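PDB 5WRT: soluble inorganic pyrophosphatase from Toxoplasma gondii, which probably hydrolyses inorganic diphosphate to phosphate with the help of magnesium ions, as members of the type I pyrophosphatase family do. Local coordinates for residues A[33-38]-A[223-228]; A[47-52]-A[121-126]; A[144-149]-A[153-158]; A[190-195]-A[203-208]. All coordinates share one frame; numbering follows the deposited sequence.

Contact 1: A[33-38]-A[223-228]; sequences IPLFPN and RAHEHY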
# COMPACT_ATOMS: atom_id res chain seq x y z
N ILE A 33 27.73 -10.29 11.55
CA ILE A 33 26.62 -10.97 12.23
C ILE A 33 26.37 -12.31 11.56
O ILE A 33 26.21 -12.37 10.33
CB ILE A 33 25.35 -10.11 12.25
CG1 ILE A 33 25.57 -8.89 13.14
CG2 ILE A 33 24.16 -10.91 12.74
CD1 ILE A 33 24.33 -8.10 13.40
N PRO A 34 26.35 -13.42 12.31
CA PRO A 34 26.09 -14.72 11.68
C PRO A 34 24.67 -14.78 11.14
O PRO A 34 23.73 -14.27 11.75
CB PRO A 34 26.30 -15.71 12.83
CG PRO A 34 26.06 -14.91 14.07
CD PRO A 34 26.56 -13.53 13.76
N LEU A 35 24.53 -15.40 9.97
CA LEU A 35 23.20 -15.58 9.39
C LEU A 35 22.35 -16.51 10.25
O LEU A 35 21.15 -16.29 10.42
CB LEU A 35 23.31 -16.11 7.97
CG LEU A 35 21.99 -16.49 7.29
CD1 LEU A 35 21.06 -15.29 7.24
CD2 LEU A 35 22.23 -17.05 5.90
N PHE A 36 22.96 -17.56 10.81
CA PHE A 36 22.27 -18.51 11.67
C PHE A 36 22.67 -18.28 13.12
O PHE A 36 23.78 -18.66 13.52
CB PHE A 36 22.57 -19.95 11.26
CG PHE A 36 22.26 -20.25 9.82
CD1 PHE A 36 20.95 -20.46 9.41
CD2 PHE A 36 23.27 -20.35 8.88
CE1 PHE A 36 20.66 -20.74 8.09
CE2 PHE A 36 22.98 -20.63 7.56
CZ PHE A 36 21.67 -20.83 7.16
N PRO A 37 21.82 -17.65 13.94
CA PRO A 37 22.23 -17.35 15.32
C PRO A 37 22.51 -18.59 16.16
O PRO A 37 23.29 -18.51 17.11
CB PRO A 37 21.05 -16.54 15.87
CG PRO A 37 19.89 -16.87 14.98
CD PRO A 37 20.48 -17.13 13.62
N ASN A 38 21.90 -19.74 15.84
CA ASN A 38 22.20 -21.00 16.52
C ASN A 38 22.64 -22.07 15.52
O ASN A 38 22.35 -23.25 15.71
CB ASN A 38 21.00 -21.50 17.32
CG ASN A 38 20.29 -20.39 18.08
OD1 ASN A 38 20.91 -19.43 18.52
ND2 ASN A 38 18.98 -20.54 18.23
N ARG A 223 20.86 -19.86 -1.05
CA ARG A 223 21.55 -19.50 -2.29
C ARG A 223 22.19 -18.12 -2.18
O ARG A 223 23.34 -17.93 -2.60
CB ARG A 223 20.58 -19.56 -3.47
CG ARG A 223 21.25 -19.38 -4.82
CD ARG A 223 20.29 -19.63 -5.96
NE ARG A 223 19.09 -18.79 -5.86
CZ ARG A 223 17.86 -19.27 -5.74
NH1 ARG A 223 17.65 -20.58 -5.70
NH2 ARG A 223 16.83 -18.44 -5.65
N ALA A 224 21.47 -17.15 -1.62
CA ALA A 224 22.05 -15.83 -1.42
C ALA A 224 23.19 -15.87 -0.42
O ALA A 224 24.15 -15.10 -0.54
CB ALA A 224 20.97 -14.84 -0.96
N HIS A 225 23.10 -16.76 0.58
CA HIS A 225 24.20 -16.93 1.52
C HIS A 225 25.45 -17.45 0.82
O HIS A 225 26.57 -17.01 1.11
CB HIS A 225 23.77 -17.88 2.64
CG HIS A 225 24.77 -18.01 3.75
ND1 HIS A 225 25.34 -16.92 4.38
CD2 HIS A 225 25.29 -19.10 4.35
CE1 HIS A 225 26.18 -17.34 5.31
NE2 HIS A 225 26.16 -18.66 5.32
N GLU A 226 25.27 -18.38 -0.12
CA GLU A 226 26.42 -18.94 -0.84
C GLU A 226 27.03 -17.92 -1.79
O GLU A 226 28.25 -17.90 -1.98
CB GLU A 226 26.00 -20.20 -1.60
CG GLU A 226 25.71 -21.39 -0.70
N HIS A 227 26.20 -17.08 -2.42
CA HIS A 227 26.73 -15.98 -3.23
C HIS A 227 27.65 -15.09 -2.41
O HIS A 227 28.73 -14.71 -2.88
CB HIS A 227 25.58 -15.15 -3.81
CG HIS A 227 24.77 -15.85 -4.85
ND1 HIS A 227 25.33 -16.70 -5.79
CD2 HIS A 227 23.45 -15.83 -5.12
CE1 HIS A 227 24.38 -17.16 -6.58
NE2 HIS A 227 23.23 -16.65 -6.19
N TYR A 228 27.24 -14.74 -1.19
CA TYR A 228 28.08 -13.91 -0.33
C TYR A 228 29.37 -14.63 0.03
O TYR A 228 30.46 -14.07 -0.09
CB TYR A 228 27.31 -13.52 0.93
CG TYR A 228 28.14 -12.73 1.92
CD1 TYR A 228 28.26 -11.36 1.80
CD2 TYR A 228 28.81 -13.37 2.96
CE1 TYR A 228 29.02 -10.63 2.70
CE2 TYR A 228 29.58 -12.64 3.86
CZ TYR A 228 29.68 -11.28 3.72
OH TYR A 228 30.44 -10.55 4.60
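L35 and F36, on the loop 33-38, meet the imidazole of H225 on helix 223-228 from two directions. The L35 methyl CD2 rests over one face of the imidazole, 3.7 Å from the ring centroid and 25° off its normal, a CH-pi contact shifted toward the rim on the CG and ND1 side. F36 turns its ring edge toward an H225 face in a T-shaped pair, with centroids 5.8 Å apart and planes at 87°; the nearest atoms are F36 CE2 and H225 CD2 at 4.2 Å. L35 also backs this phenyl, its CG standing 4.2 Å above the centre of one F36 ring face, so leucine, phenyl and imidazole form one small cluster. The contact ties the loop between strands 26-27 and 47-53 to the long C-terminal helix 214-232 that packs beside the pyrophosphatase barrel. H225 reaches the loop because its CG lies anti to the backbone N (chi1 -174°), and its ND1 is hydrogen-bonded to the carbonyl O of Q98, which helps fix the rotation of the imidazole. Behind the loop, F36 meets the ring of F47 on strand 47-53, and V221 and Y222, one helical turn before H225, touch L35 and F36 respectively.

Contact 2: A[47-52]-A[121-126]; sequences FNMVVE and LDVVEI. With MG (magnesium ion), chain D; MG (magnesium ion), chain C.
Strand 47-52 and segment 121-126 (strand 122-125) belong to the curled beta sheet of the pyrophosphatase barrel, and they face each other through side chains across its interior, one end reaching the magnesium site. M49 carries the packing. Its chain runs extended from CG, which lies anti to the backbone N (chi1 159°), and so spans the gap: CG meets V123 CG1 at 3.7 Å, and further out SD lies 3.6 Å from E125 CB. The M49 and E125 side chains cross at about a right angle, with E125 offering its CB while its carboxylate leads away to the backbone N of G127 and R161 and to N92 ND2. At the metal end D122 splits its carboxylate between two magnesium ions, OD1 binding one at 2.1 Å and OD2 the other at 2.0 Å. D117 and D154 complete the protein ligands of the ion on D122 OD2. E52 does not touch the ion on D122 OD1 directly; a water bound to that metal donates to E52 OE1 at 3.2 Å. With one carboxylate bridging two cations, D122 is probably held rigidly, and in this model E52, a magnesium-site residue, reaches its ion through a coordinated water.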
# COMPACT_ATOMS: atom_id res chain seq x y z
N PHE A 47 16.96 -17.63 11.35
CA PHE A 47 17.85 -16.73 10.62
C PHE A 47 17.85 -15.40 11.35
O PHE A 47 16.82 -14.98 11.88
CB PHE A 47 17.39 -16.50 9.17
CG PHE A 47 17.21 -17.76 8.37
CD1 PHE A 47 16.08 -18.55 8.54
CD2 PHE A 47 18.15 -18.13 7.42
CE1 PHE A 47 15.91 -19.70 7.79
CE2 PHE A 47 17.97 -19.28 6.67
CZ PHE A 47 16.85 -20.06 6.85
N ASN A 48 19.00 -14.73 11.37
CA ASN A 48 19.05 -13.40 11.94
C ASN A 48 18.59 -12.38 10.90
O ASN A 48 18.91 -12.49 9.72
CB ASN A 48 20.45 -13.06 12.45
CG ASN A 48 20.60 -13.29 13.94
OD1 ASN A 48 19.64 -13.13 14.70
ND2 ASN A 48 21.80 -13.64 14.37
N MET A 49 17.83 -11.40 11.36
CA MET A 49 17.34 -10.32 10.52
C MET A 49 17.85 -9.00 11.06
O MET A 49 17.69 -8.71 12.25
CB MET A 49 15.81 -10.31 10.47
CG MET A 49 15.21 -8.98 10.05
SD MET A 49 13.40 -8.97 10.14
CE MET A 49 13.02 -7.43 9.30
N VAL A 50 18.48 -8.21 10.20
CA VAL A 50 18.88 -6.85 10.54
C VAL A 50 17.73 -5.94 10.14
O VAL A 50 17.42 -5.78 8.96
CB VAL A 50 20.18 -6.45 9.84
CG1 VAL A 50 20.50 -4.98 10.09
CG2 VAL A 50 21.33 -7.33 10.31
N VAL A 51 17.09 -5.33 11.14
CA VAL A 51 15.94 -4.47 10.89
C VAL A 51 16.46 -3.12 10.40
O VAL A 51 17.20 -2.43 11.11
CB VAL A 51 15.09 -4.31 12.16
CG1 VAL A 51 13.90 -3.39 11.88
CG2 VAL A 51 14.62 -5.67 12.65
N GLU A 52 16.06 -2.74 9.19
CA GLU A 52 16.40 -1.44 8.63
C GLU A 52 15.24 -0.45 8.72
O GLU A 52 15.43 0.69 9.14
CB GLU A 52 16.84 -1.59 7.16
CG GLU A 52 18.13 -2.37 6.97
CD GLU A 52 18.43 -2.67 5.51
OE1 GLU A 52 17.48 -2.82 4.72
OE2 GLU A 52 19.63 -2.75 5.15
N LEU A 121 19.76 -9.93 0.77
CA LEU A 121 18.42 -10.45 0.60
C LEU A 121 17.44 -9.78 1.56
O LEU A 121 17.71 -9.67 2.76
CB LEU A 121 18.41 -11.96 0.81
CG LEU A 121 17.07 -12.67 0.62
CD1 LEU A 121 16.55 -12.45 -0.79
CD2 LEU A 121 17.21 -14.16 0.91
N ASP A 122 16.30 -9.33 1.02
CA ASP A 122 15.31 -8.60 1.80
C ASP A 122 14.39 -9.56 2.55
O ASP A 122 14.07 -10.65 2.07
CB ASP A 122 14.48 -7.70 0.89
CG ASP A 122 15.32 -6.73 0.09
OD1 ASP A 122 16.25 -6.12 0.67
OD2 ASP A 122 15.07 -6.58 -1.12
N VAL A 123 13.95 -9.13 3.73
CA VAL A 123 13.04 -9.92 4.56
C VAL A 123 12.00 -9.00 5.19
O VAL A 123 12.32 -7.90 5.65
CB VAL A 123 13.81 -10.71 5.65
CG1 VAL A 123 14.70 -9.79 6.47
CG2 VAL A 123 12.84 -11.47 6.55
N VAL A 124 10.75 -9.45 5.18
CA VAL A 124 9.64 -8.76 5.84
C VAL A 124 9.27 -9.57 7.07
O VAL A 124 8.97 -10.77 6.97
CB VAL A 124 8.44 -8.59 4.90
CG1 VAL A 124 7.39 -7.70 5.55
CG2 VAL A 124 8.87 -8.02 3.57
N GLU A 125 9.28 -8.93 8.24
CA GLU A 125 8.88 -9.56 9.49
C GLU A 125 7.46 -9.12 9.82
O GLU A 125 7.17 -7.92 9.85
CB GLU A 125 9.84 -9.18 10.62
CG GLU A 125 9.80 -10.11 11.82
CD GLU A 125 8.65 -9.81 12.76
OE1 GLU A 125 8.41 -8.62 13.05
OE2 GLU A 125 7.99 -10.77 13.21
N ILE A 126 6.58 -10.09 10.07
CA ILE A 126 5.15 -9.84 10.11
C ILE A 126 4.62 -9.75 11.54
O ILE A 126 3.40 -9.67 11.74
CB ILE A 126 4.38 -10.91 9.31
CG1 ILE A 126 4.50 -12.27 9.99
CG2 ILE A 126 4.92 -10.98 7.88
CD1 ILE A 126 3.63 -13.34 9.36
MG MG D . 17.13 -4.23 1.07
MG MG C . 16.05 -7.07 -2.80
O HOH W 1 17.94 -2.38 1.58
O HOH W 2 15.68 -9.34 -2.32
O HOH W 3 16.21 -5.02 -3.17
O HOH W 4 17.89 -7.41 -1.60
O HOH W 5 17.48 -4.04 -0.91

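Contact 3: A[144-149]-A[153-158]; sequences ALAMID and LDWKVL. With MG (magnesium ion), chain C.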
# COMPACT_ATOMS: atom_id res chain seq x y z
N ALA A 144 8.12 -16.55 0.60
CA ALA A 144 8.83 -15.55 -0.20
C ALA A 144 8.01 -15.18 -1.42
O ALA A 144 7.42 -16.04 -2.07
CB ALA A 144 10.21 -16.06 -0.63
N LEU A 145 7.98 -13.88 -1.72
CA LEU A 145 7.36 -13.36 -2.93
C LEU A 145 8.46 -12.97 -3.90
O LEU A 145 9.43 -12.30 -3.52
CB LEU A 145 6.47 -12.15 -2.61
CG LEU A 145 5.18 -12.42 -1.85
CD1 LEU A 145 4.72 -11.18 -1.11
CD2 LEU A 145 4.10 -12.91 -2.80
N ALA A 146 8.32 -13.38 -5.16
CA ALA A 146 9.34 -13.15 -6.18
C ALA A 146 8.97 -11.90 -6.98
O ALA A 146 8.47 -11.98 -8.11
CB ALA A 146 9.49 -14.37 -7.08
N MET A 147 9.23 -10.74 -6.39
CA MET A 147 8.95 -9.49 -7.07
C MET A 147 9.99 -9.23 -8.15
O MET A 147 11.18 -9.48 -7.96
CB MET A 147 8.90 -8.34 -6.05
CG MET A 147 8.22 -7.08 -6.57
SD MET A 147 8.75 -5.56 -5.76
CE MET A 147 10.43 -5.40 -6.34
N ILE A 148 9.53 -8.74 -9.29
CA ILE A 148 10.39 -8.38 -10.42
C ILE A 148 10.35 -6.86 -10.57
O ILE A 148 9.31 -6.29 -10.94
CB ILE A 148 9.96 -9.08 -11.71
CG1 ILE A 148 9.85 -10.59 -11.50
CG2 ILE A 148 10.94 -8.77 -12.83
CD1 ILE A 148 11.14 -11.23 -11.05
N ASP A 149 11.47 -6.21 -10.29
CA ASP A 149 11.60 -4.76 -10.38
C ASP A 149 12.50 -4.43 -11.56
O ASP A 149 13.73 -4.44 -11.43
CB ASP A 149 12.16 -4.17 -9.09
CG ASP A 149 11.98 -2.66 -9.00
OD1 ASP A 149 11.87 -2.00 -10.05
OD2 ASP A 149 11.96 -2.13 -7.87
N LEU A 153 15.29 -9.57 -10.19
CA LEU A 153 14.58 -10.41 -9.23
C LEU A 153 14.82 -9.86 -7.83
O LEU A 153 15.96 -9.82 -7.36
CB LEU A 153 15.05 -11.85 -9.35
CG LEU A 153 14.51 -12.86 -8.33
CD1 LEU A 153 12.99 -12.82 -8.27
CD2 LEU A 153 15.00 -14.26 -8.68
N ASP A 154 13.75 -9.43 -7.17
CA ASP A 154 13.84 -8.79 -5.86
C ASP A 154 12.95 -9.56 -4.89
O ASP A 154 11.80 -9.19 -4.65
CB ASP A 154 13.44 -7.30 -5.96
CG ASP A 154 13.61 -6.56 -4.66
OD1 ASP A 154 14.29 -7.08 -3.75
OD2 ASP A 154 13.07 -5.44 -4.54
N TRP A 155 13.50 -10.64 -4.34
CA TRP A 155 12.76 -11.47 -3.39
C TRP A 155 12.36 -10.66 -2.16
O TRP A 155 13.12 -9.83 -1.66
CB TRP A 155 13.60 -12.66 -2.94
CG TRP A 155 13.79 -13.73 -3.97
CD1 TRP A 155 14.90 -13.94 -4.72
CD2 TRP A 155 12.86 -14.76 -4.33
NE1 TRP A 155 14.72 -15.03 -5.54
CE2 TRP A 155 13.48 -15.55 -5.32
CE3 TRP A 155 11.57 -15.09 -3.91
CZ2 TRP A 155 12.84 -16.65 -5.90
CZ3 TRP A 155 10.94 -16.18 -4.49
CH2 TRP A 155 11.58 -16.94 -5.47
N LYS A 156 11.15 -10.91 -1.67
CA LYS A 156 10.71 -10.43 -0.37
C LYS A 156 10.38 -11.66 0.47
O LYS A 156 9.30 -12.24 0.35
CB LYS A 156 9.51 -9.49 -0.49
CG LYS A 156 9.74 -8.32 -1.44
CD LYS A 156 10.93 -7.48 -0.99
CE LYS A 156 11.16 -6.31 -1.94
NZ LYS A 156 12.54 -5.76 -1.82
N VAL A 157 11.33 -12.07 1.31
CA VAL A 157 11.12 -13.22 2.18
C VAL A 157 10.23 -12.79 3.34
O VAL A 157 10.41 -11.72 3.93
CB VAL A 157 12.48 -13.76 2.69
CG1 VAL A 157 12.27 -14.91 3.66
CG2 VAL A 157 13.35 -14.19 1.52
N LEU A 158 9.27 -13.64 3.68
CA LEU A 158 8.38 -13.39 4.81
C LEU A 158 8.82 -14.24 5.99
O LEU A 158 9.12 -15.42 5.84
CB LEU A 158 6.92 -13.70 4.45
CG LEU A 158 6.46 -13.29 3.05
CD1 LEU A 158 5.08 -13.86 2.76
CD2 LEU A 158 6.46 -11.78 2.89
MG MG C . 16.05 -7.07 -2.80
O HOH W 2 15.68 -9.34 -2.32
O HOH W 3 16.21 -5.02 -3.17
O HOH W 4 17.89 -7.41 -1.60
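The A146 methyl sits over one face of the W155 indole, where CB lies 3.8 Å from the centroid of the six-membered ring, a CH-pi contact 24° off the ring normal. The small A144 lets the same indole lie across the neighbouring strand, its CB 3.7 Å from W155 CE3. L153 CD1 covers the A146 side of the ring too and meets I148 CD1 at 3.7 Å, so the A146 and L153 methyls fill one face of the indole, A144 adds its methyl obliquely, and I148 packs on L153. Beneath these side chains, segments 144-149 and 153-158 run as the arms of an antiparallel beta hairpin. L145 and K156 form a hydrogen-bonded pair: K156 N donates in the carbonyl plane of L145 O, whereas L145 N comes to K156 O from 40° above its carbonyl plane.

On the other face M147 and D154 lie side by side. A bend at chi3 (69°) swings the M147 methyl CE alongside the carboxylate, 3.2 Å from D154 OD2. D154 OD1 binds a magnesium ion at 2.0 Å, and K156 NZ curls back in a salt bridge to D154 OD2 at 2.8 Å, meeting it on the syn side but well out of the carboxylate plane; NZ is shared with D122 OD2 and Y93 OH. Strand 204-212 pairs with the outer side of 144-149, and 115-125 runs beside 153-158. Helix 214-232 packs against A144 and W155, while helix 183-193 touches L145, M147 and K156 on the opposite face.

Contact 4: A[190-195]-A[203-208]; sequences WFRWYK and NQFGHD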
# COMPACT_ATOMS: atom_id res chain seq x y z
N TRP A 190 1.62 -4.14 -1.52
CA TRP A 190 2.47 -3.02 -1.14
C TRP A 190 3.66 -2.90 -2.09
O TRP A 190 3.93 -1.83 -2.64
CB TRP A 190 2.95 -3.19 0.30
CG TRP A 190 3.44 -1.91 0.91
CD1 TRP A 190 2.74 -1.07 1.73
CD2 TRP A 190 4.73 -1.30 0.74
NE1 TRP A 190 3.51 0.01 2.08
CE2 TRP A 190 4.74 -0.11 1.49
CE3 TRP A 190 5.88 -1.66 0.02
CZ2 TRP A 190 5.85 0.73 1.54
CZ3 TRP A 190 6.98 -0.82 0.08
CH2 TRP A 190 6.96 0.36 0.83
N PHE A 191 4.39 -4.00 -2.29
CA PHE A 191 5.56 -3.97 -3.15
C PHE A 191 5.22 -3.95 -4.63
O PHE A 191 6.08 -3.61 -5.45
CB PHE A 191 6.48 -5.15 -2.82
CG PHE A 191 7.26 -4.95 -1.55
CD1 PHE A 191 8.37 -4.12 -1.52
CD2 PHE A 191 6.87 -5.57 -0.37
CE1 PHE A 191 9.08 -3.92 -0.35
CE2 PHE A 191 7.58 -5.38 0.80
CZ PHE A 191 8.68 -4.56 0.81
N ARG A 192 3.99 -4.31 -5.00
CA ARG A 192 3.59 -4.19 -6.40
C ARG A 192 3.39 -2.73 -6.79
O ARG A 192 3.73 -2.33 -7.91
CB ARG A 192 2.30 -4.99 -6.66
CG ARG A 192 1.96 -5.13 -8.14
CD ARG A 192 0.46 -5.16 -8.38
NE ARG A 192 -0.19 -6.29 -7.72
CZ ARG A 192 -0.28 -7.51 -8.24
NH1 ARG A 192 0.24 -7.77 -9.43
NH2 ARG A 192 -0.89 -8.48 -7.56
N TRP A 193 2.85 -1.92 -5.88
CA TRP A 193 2.36 -0.59 -6.21
C TRP A 193 3.24 0.55 -5.71
O TRP A 193 3.05 1.69 -6.15
CB TRP A 193 0.94 -0.40 -5.66
CG TRP A 193 -0.10 -1.21 -6.37
CD1 TRP A 193 -0.64 -2.40 -5.95
CD2 TRP A 193 -0.74 -0.90 -7.61
NE1 TRP A 193 -1.57 -2.84 -6.86
CE2 TRP A 193 -1.65 -1.95 -7.89
CE3 TRP A 193 -0.62 0.15 -8.53
CZ2 TRP A 193 -2.44 -1.96 -9.04
CZ3 TRP A 193 -1.41 0.13 -9.66
CH2 TRP A 193 -2.31 -0.92 -9.91
N TYR A 194 4.19 0.29 -4.81
CA TYR A 194 4.81 1.39 -4.07
C TYR A 194 5.71 2.28 -4.92
O TYR A 194 6.07 3.38 -4.48
CB TYR A 194 5.60 0.86 -2.87
CG TYR A 194 6.95 0.26 -3.20
CD1 TYR A 194 7.05 -0.86 -4.01
CD2 TYR A 194 8.11 0.80 -2.68
CE1 TYR A 194 8.28 -1.42 -4.31
CE2 TYR A 194 9.35 0.25 -2.97
CZ TYR A 194 9.43 -0.86 -3.79
OH TYR A 194 10.65 -1.41 -4.08
N LYS A 195 6.10 1.85 -6.12
CA LYS A 195 6.93 2.68 -6.99
C LYS A 195 6.14 3.30 -8.13
O LYS A 195 6.74 3.87 -9.05
CB LYS A 195 8.10 1.87 -7.53
CG LYS A 195 9.14 1.47 -6.49
CD LYS A 195 10.20 0.58 -7.12
CE LYS A 195 11.51 0.66 -6.34
NZ LYS A 195 12.74 0.53 -7.20
N ASN A 203 5.11 -3.15 -10.45
CA ASN A 203 6.00 -4.30 -10.44
C ASN A 203 5.22 -5.58 -10.75
O ASN A 203 4.00 -5.65 -10.62
CB ASN A 203 6.70 -4.43 -9.09
CG ASN A 203 7.62 -3.26 -8.80
OD1 ASN A 203 8.50 -2.92 -9.59
ND2 ASN A 203 7.43 -2.63 -7.64
N GLN A 204 5.96 -6.60 -11.16
CA GLN A 204 5.41 -7.92 -11.42
C GLN A 204 5.94 -8.90 -10.38
O GLN A 204 6.84 -8.60 -9.59
CB GLN A 204 5.76 -8.40 -12.83
CG GLN A 204 5.45 -7.41 -13.93
CD GLN A 204 5.99 -7.85 -15.28
OE1 GLN A 204 5.23 -8.21 -16.17
NE2 GLN A 204 7.31 -7.85 -15.42
N PHE A 205 5.36 -10.10 -10.38
CA PHE A 205 5.78 -11.17 -9.49
C PHE A 205 5.96 -12.45 -10.29
O PHE A 205 5.09 -12.80 -11.10
CB PHE A 205 4.77 -11.39 -8.36
CG PHE A 205 4.73 -10.26 -7.37
CD1 PHE A 205 3.84 -9.21 -7.53
CD2 PHE A 205 5.58 -10.25 -6.27
CE1 PHE A 205 3.80 -8.17 -6.62
CE2 PHE A 205 5.54 -9.22 -5.36
CZ PHE A 205 4.65 -8.17 -5.53
N GLY A 206 7.08 -13.13 -10.07
CA GLY A 206 7.29 -14.43 -10.67
C GLY A 206 6.44 -15.48 -9.99
O GLY A 206 5.72 -15.23 -9.02
N HIS A 207 6.53 -16.70 -10.52
CA HIS A 207 5.80 -17.86 -9.99
C HIS A 207 4.31 -17.58 -9.90
O HIS A 207 3.63 -18.00 -8.95
CB HIS A 207 6.36 -18.28 -8.62
CG HIS A 207 7.78 -18.75 -8.66
ND1 HIS A 207 8.12 -20.06 -8.92
CD2 HIS A 207 8.95 -18.09 -8.47
CE1 HIS A 207 9.43 -20.19 -8.90
NE2 HIS A 207 9.96 -19.01 -8.62
N ASP A 208 3.78 -16.87 -10.90
CA ASP A 208 2.35 -16.55 -10.98
C ASP A 208 1.87 -15.81 -9.72
O ASP A 208 0.75 -16.02 -9.26
CB ASP A 208 1.51 -17.80 -11.23
CG ASP A 208 1.84 -18.46 -12.56
OD1 ASP A 208 2.08 -17.74 -13.54
OD2 ASP A 208 1.84 -19.71 -12.61
O HOH W 6 1.75 -6.73 -11.32
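N203 is gripped twice by the end of helix 183-193, and these bonds make the tight part of the contact. Its ND2 donates to F191 O at 2.8 Å, almost in line with the carbonyl bond, and its backbone N donates to R192 O at 3.0 Å, in the carbonyl plane on a lone pair. Setting N203 CG beside its own backbone N (chi1 -64°) lets amide and main chain address carbonyls of successive residues. The Y194 ring flanks the same amide, its CE1 3.6 Å from N203 ND2 and its plane turned 47° from that of the amide. Next to this, F205 points its ring edge at the helix: CE1 meets R192 CB at 3.5 Å near the phenyl plane.

Beyond CG the R192 chain bends away, and F205 CD1 stands 4.3 Å above one face of the R192 guanidinium, toward its rim, with the two planes 76° apart, so this is no parallel stack. Here the link is looser and runs through water, which accepts from R192 NH1 and donates to N203 O, both at 2.6 Å. R192 is held further by salt bridges to E189 and E209. The contact fastens helix 183-193 to the start of strand 204-212, which pairs with strand 136-149; M147 of that strand packs against F191, N203 and F205. On another side of the helix, W193 meets G182 and W91 of the second subunit.

Overall arrangement
Contacts 2 and 3 share the active-site magnesium: D122 and D154 bind the same ion, and D122 OD2 to K156 NZ is a 2.7 Å salt bridge between them. Their centres are 13 Å apart, with strands 115-125 and 152-161 adjacent and parallel in one sheet. Contact 4 flanks contact 3 at 8 Å between centres through strand 204-212, with the Y194 side chain about 8 Å from a magnesium ion. Contact 1 lies across the chain's centre from contact 4, about 26 Å between their centres; it reaches contact 2 by L35 O and N48 N, 2.8 Å apart, and encloses the other three along the sequence.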